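Local coordinates for protein acyl-ACP thioesterase (PDB 2ESS) that probably hydrolyses the thioester of fatty acyl chains carried on acyl carrier protein, releasing free fatty acids, at residues G24-T27 / M28-G32; R180-E183 / H184-L188. All coordinates share one frame; numbering follows the deposited sequence.

Contact 1. Residues G24-T27 / M28-G32; sequences GRLT and MGVLG
Thr27 and Leu31 meet through the backbone: Arg25 to Thr27 are extended, the chain turns into helix 28-45 at Met28, and Leu31 N donates to Thr27 O at 3.0 Å with an N-H...O angle of 163°. One residue earlier on the helix, Val30 N reaches the Thr27 side chain instead, 3.2 Å from OG1. Thr27 OG1 is set between its own backbone N and carbonyl carbon (chi1 64°), which swings the hydroxyl over the first turn while CG2 stays beside the backbone N. This is an N-cap: the threonine oxygen takes up an amide that has no helical carbonyl before it. It opens the long helix that the curved sheet wraps in the N-terminal hotdog domain. The bond brings Val30 CG2 close, 3.2 Å from Thr27 OG1. Beside the cap, Leu26 throws its isobutyl group onto the same turn; CD1 touches Val30 CG1 at 3.9 Å and CD2 touches Leu31 CB at 4.2 Å, each pair of side chains crossing at about a right angle. Leu26 and Leu31 also share Met72 as a neighbour. Met28, a selenomethionine, packs on Ile67 and Leu69 of strand 58-69 and on Ile182 and Leu186 of helix 178-186.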
loop_
_atom_site.group_PDB
_atom_site.type_symbol
_atom_site.label_atom_id
_atom_site.label_comp_id
_atom_site.label_asym_id
_atom_site.label_seq_id
_atom_site.Cartn_x
_atom_site.Cartn_y
_atom_site.Cartn_z
ATOM N N GLY A 24 -6.311 -3.678 13.848
ATOM C CA GLY A 24 -5.068 -4.450 13.652
ATOM C C GLY A 24 -5.160 -5.578 12.636
ATOM O O GLY A 24 -4.319 -6.442 12.613
ATOM N N ARG A 25 -6.201 -5.584 11.812
ATOM C CA ARG A 25 -6.426 -6.651 10.830
ATOM C C ARG A 25 -6.090 -6.144 9.466
ATOM O O ARG A 25 -6.360 -4.990 9.156
ATOM C CB ARG A 25 -7.907 -7.045 10.797
ATOM C CG ARG A 25 -8.457 -7.523 12.114
ATOM C CD ARG A 25 -8.022 -8.921 12.344
ATOM N NE ARG A 25 -8.187 -9.326 13.728
ATOM C CZ ARG A 25 -7.936 -10.547 14.178
ATOM N NH1 ARG A 25 -7.557 -11.495 13.342
ATOM N NH2 ARG A 25 -8.086 -10.827 15.478
ATOM N N LEU A 26 -5.525 -7.032 8.662
ATOM C CA LEU A 26 -5.120 -6.772 7.283
ATOM C C LEU A 26 -6.286 -6.140 6.530
ATOM O O LEU A 26 -7.455 -6.551 6.687
ATOM C CB LEU A 26 -4.721 -8.092 6.619
ATOM C CG LEU A 26 -3.848 -8.073 5.343
ATOM C CD1 LEU A 26 -2.430 -7.681 5.729
ATOM C CD2 LEU A 26 -3.856 -9.465 4.654
ATOM N N THR A 27 -6.001 -5.117 5.737
ATOM C CA THR A 27 -7.077 -4.431 5.069
ATOM C C THR A 27 -7.442 -5.259 3.814
ATOM O O THR A 27 -6.605 -5.991 3.269
ATOM C CB THR A 27 -6.706 -2.979 4.663
ATOM O OG1 THR A 27 -5.652 -3.015 3.695
ATOM C CG2 THR A 27 -6.259 -2.128 5.897
HETATM N N MSE A 28 -8.667 -5.077 3.342
HETATM C CA MSE A 28 -9.145 -5.731 2.127
HETATM C C MSE A 28 -8.324 -5.365 0.908
HETATM O O MSE A 28 -8.082 -6.235 0.040
HETATM C CB MSE A 28 -10.608 -5.370 1.832
HETATM C CG MSE A 28 -11.289 -6.266 0.784
HETATM SE SE MSE A 28 -11.446 -8.129 1.450
HETATM C CE MSE A 28 -12.405 -7.784 3.057
ATOM N N GLY A 29 -7.979 -4.080 0.798
ATOM C CA GLY A 29 -7.167 -3.557 -0.287
ATOM C C GLY A 29 -5.816 -4.259 -0.331
ATOM O O GLY A 29 -5.375 -4.694 -1.394
ATOM N N VAL A 30 -5.186 -4.422 0.829
ATOM C CA VAL A 30 -3.862 -5.089 0.888
ATOM C C VAL A 30 -3.977 -6.557 0.572
ATOM O O VAL A 30 -3.099 -7.097 -0.120
ATOM C CB VAL A 30 -3.156 -4.872 2.258
ATOM C CG1 VAL A 30 -1.945 -5.794 2.396
ATOM C CG2 VAL A 30 -2.766 -3.393 2.385
ATOM N N LEU A 31 -5.038 -7.202 1.050
ATOM C CA LEU A 31 -5.290 -8.611 0.711
ATOM C C LEU A 31 -5.476 -8.783 -0.793
ATOM O O LEU A 31 -4.886 -9.668 -1.370
ATOM C CB LEU A 31 -6.509 -9.176 1.414
ATOM C CG LEU A 31 -6.852 -10.638 1.123
ATOM C CD1 LEU A 31 -5.669 -11.601 1.401
ATOM C CD2 LEU A 31 -8.097 -11.028 1.926
ATOM N N GLY A 32 -6.334 -7.965 -1.396
ATOM C CA GLY A 32 -6.486 -7.919 -2.868
ATOM C C GLY A 32 -5.144 -7.768 -3.584
ATOM O O GLY A 32 -4.854 -8.520 -4.507
#

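Contact 2. Residues R180-E183 / H184-L188; sequences RYIE and HILDL
His184 sits one turn after Arg180, its amide N donating to Arg180 O at 3.0 Å and its ring lying obliquely past the same oxygen, with CD2 also 3.0 Å from Arg180 O. With chi1 at -63°, CG stands beside the backbone N and the imidazole is laid back along the preceding turn; its far end, NE2, is hydrogen-bonded to Asp169. Arg180 N bonds to Asn177 OD1. The next carbonyls are taken in order: Tyr181 O by Ile185 N, and Ile182 O by Leu186 N. Glu183 O has two donors, Asp187 N at 3.0 Å, with a more bent N-H...O angle of 141°, and a water 2.9 Å away. That water also donates to Asp187 OD1 at 2.8 Å, bridging the aspartate to the carbonyl, while Asp187 OD2 is bonded to Ser168 of the second subunit.

These bonds build most of the short helix 178-186, which packs on the sheet of the C-terminal hotdog domain. On its buried side Ile182 and Leu186 run alongside one another, Ile182 CG2 4.0 Å from Leu186 CD1, and both rest on Phe202. Tyr181 OH and Ser210 OG are hydrogen-bonded, and Leu186 O is hydrogen-bonded to Tyr194 OH. The Tyr181 side chain is about 6 Å from that of His175, which with Asp171 binds calcium.

At the subunit interface Arg180 NH1 is 3.3 Å from Glu183 OE1, but OE1 stands off the plane of the guanidinium with no N-H aimed at it, so charge alone links them. The same two groups also form reciprocal salt bridges with Glu183 and Arg180 of the second subunit, a cluster in which the alternating charges probably keep both carboxylates ionised.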
loop_
_atom_site.group_PDB
_atom_site.type_symbol
_atom_site.label_atom_id
_atom_site.label_comp_id
_atom_site.label_asym_id
_atom_site.label_seq_id
_atom_site.Cartn_x
_atom_site.Cartn_y
_atom_site.Cartn_z
ATOM N N ARG A 180 -6.993 0.573 -5.617
ATOM C CA ARG A 180 -7.425 1.876 -5.189
ATOM C C ARG A 180 -8.935 1.975 -5.213
ATOM O O ARG A 180 -9.504 2.607 -4.340
ATOM C CB ARG A 180 -6.803 2.966 -6.059
ATOM C CG ARG A 180 -5.301 3.103 -5.817
ATOM C CD ARG A 180 -5.050 3.806 -4.514
ATOM N NE ARG A 180 -3.685 3.608 -4.054
ATOM C CZ ARG A 180 -3.180 4.208 -2.973
ATOM N NH1 ARG A 180 -3.922 5.058 -2.265
ATOM N NH2 ARG A 180 -1.925 3.976 -2.608
ATOM N N TYR A 181 -9.600 1.318 -6.167
ATOM C CA TYR A 181 -11.061 1.282 -6.121
ATOM C C TYR A 181 -11.599 0.624 -4.850
ATOM O O TYR A 181 -12.598 1.077 -4.309
ATOM C CB TYR A 181 -11.636 0.547 -7.303
ATOM C CG TYR A 181 -11.576 1.235 -8.638
ATOM C CD1 TYR A 181 -12.310 2.408 -8.903
ATOM C CD2 TYR A 181 -10.832 0.686 -9.673
ATOM C CE1 TYR A 181 -12.288 3.011 -10.176
ATOM C CE2 TYR A 181 -10.810 1.279 -10.939
ATOM C CZ TYR A 181 -11.544 2.430 -11.191
ATOM O OH TYR A 181 -11.483 2.943 -12.479
ATOM N N ILE A 182 -10.976 -0.480 -4.436
ATOM C CA ILE A 182 -11.334 -1.166 -3.187
ATOM C C ILE A 182 -11.238 -0.232 -1.981
ATOM O O ILE A 182 -12.204 -0.108 -1.207
ATOM C CB ILE A 182 -10.460 -2.417 -2.956
ATOM C CG1 ILE A 182 -10.708 -3.433 -4.086
ATOM C CG2 ILE A 182 -10.768 -3.053 -1.594
ATOM C CD1 ILE A 182 -9.852 -4.735 -3.977
ATOM N N GLU A 183 -10.093 0.427 -1.820
ATOM C CA GLU A 183 -9.912 1.403 -0.741
ATOM C C GLU A 183 -10.978 2.492 -0.731
ATOM O O GLU A 183 -11.531 2.812 0.317
ATOM C CB GLU A 183 -8.557 2.094 -0.838
ATOM C CG GLU A 183 -7.350 1.194 -0.498
ATOM C CD GLU A 183 -5.984 1.949 -0.558
ATOM O OE1 GLU A 183 -6.005 3.221 -0.567
ATOM O OE2 GLU A 183 -4.917 1.262 -0.588
ATOM N N HIS A 184 -11.255 3.087 -1.892
ATOM C CA HIS A 184 -12.259 4.163 -1.919
ATOM C C HIS A 184 -13.680 3.661 -1.571
ATOM O O HIS A 184 -14.427 4.342 -0.918
ATOM C CB HIS A 184 -12.231 4.900 -3.260
ATOM C CG HIS A 184 -10.932 5.603 -3.522
ATOM N ND1 HIS A 184 -10.378 6.501 -2.632
ATOM C CD2 HIS A 184 -10.068 5.523 -4.563
ATOM C CE1 HIS A 184 -9.226 6.939 -3.115
ATOM N NE2 HIS A 184 -9.020 6.365 -4.287
ATOM N N ILE A 185 -14.036 2.458 -2.007
ATOM C CA ILE A 185 -15.353 1.906 -1.724
ATOM C C ILE A 185 -15.503 1.656 -0.224
ATOM O O ILE A 185 -16.521 2.031 0.399
ATOM C CB ILE A 185 -15.604 0.613 -2.569
ATOM C CG1 ILE A 185 -15.775 0.987 -4.048
ATOM C CG2 ILE A 185 -16.844 -0.149 -2.089
ATOM C CD1 ILE A 185 -15.616 -0.161 -4.958
ATOM N N LEU A 186 -14.476 1.039 0.350
ATOM C CA LEU A 186 -14.488 0.712 1.782
ATOM C C LEU A 186 -14.467 1.953 2.639
ATOM O O LEU A 186 -15.012 1.921 3.728
ATOM C CB LEU A 186 -13.387 -0.268 2.164
ATOM C CG LEU A 186 -13.609 -1.647 1.472
ATOM C CD1 LEU A 186 -12.599 -2.665 1.949
ATOM C CD2 LEU A 186 -15.050 -2.183 1.672
ATOM N N ASP A 187 -13.973 3.082 2.116
ATOM C CA ASP A 187 -14.091 4.378 2.849
ATOM C C ASP A 187 -15.490 4.967 2.898
ATOM O O ASP A 187 -15.696 5.910 3.614
ATOM C CB ASP A 187 -13.126 5.447 2.306
ATOM C CG ASP A 187 -11.637 5.153 2.660
ATOM O OD1 ASP A 187 -11.399 4.475 3.678
ATOM O OD2 ASP A 187 -10.715 5.608 1.930
ATOM N N LEU A 188 -16.453 4.425 2.154
ATOM C CA LEU A 188 -17.831 4.893 2.231
ATOM C C LEU A 188 -18.519 4.508 3.540
ATOM O O LEU A 188 -19.483 5.154 3.915
ATOM C CB LEU A 188 -18.663 4.319 1.068
ATOM C CG LEU A 188 -18.247 4.773 -0.329
ATOM C CD1 LEU A 188 -18.863 3.860 -1.363
ATOM C CD2 LEU A 188 -18.615 6.279 -0.554
HETATM O O HOH W 1 -10.885 1.854 2.926
#

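Overall arrangement
From the N terminus, strand 9-14 leads through a loop to contact 1, where residues 24-27 run straight into helix 28-45. Contact 2 comes far later, within helix 178-186, after the strands 58-69 to 106-118 and strand 161-164. Both are local and close no long loop; they follow in series, neither nested nor crossed. They belong to the two hotdog halves, N-terminal and C-terminal, yet meet in space with centres about 12 Å apart: Met28 CB lies 3.4 Å from Leu186 CD1, and Met28 CG 4.0 Å from Ile182 CG2. The start of one helix therefore packs against the other on the same side of the sheet, over the place where strand 58-69 pairs with 199-206.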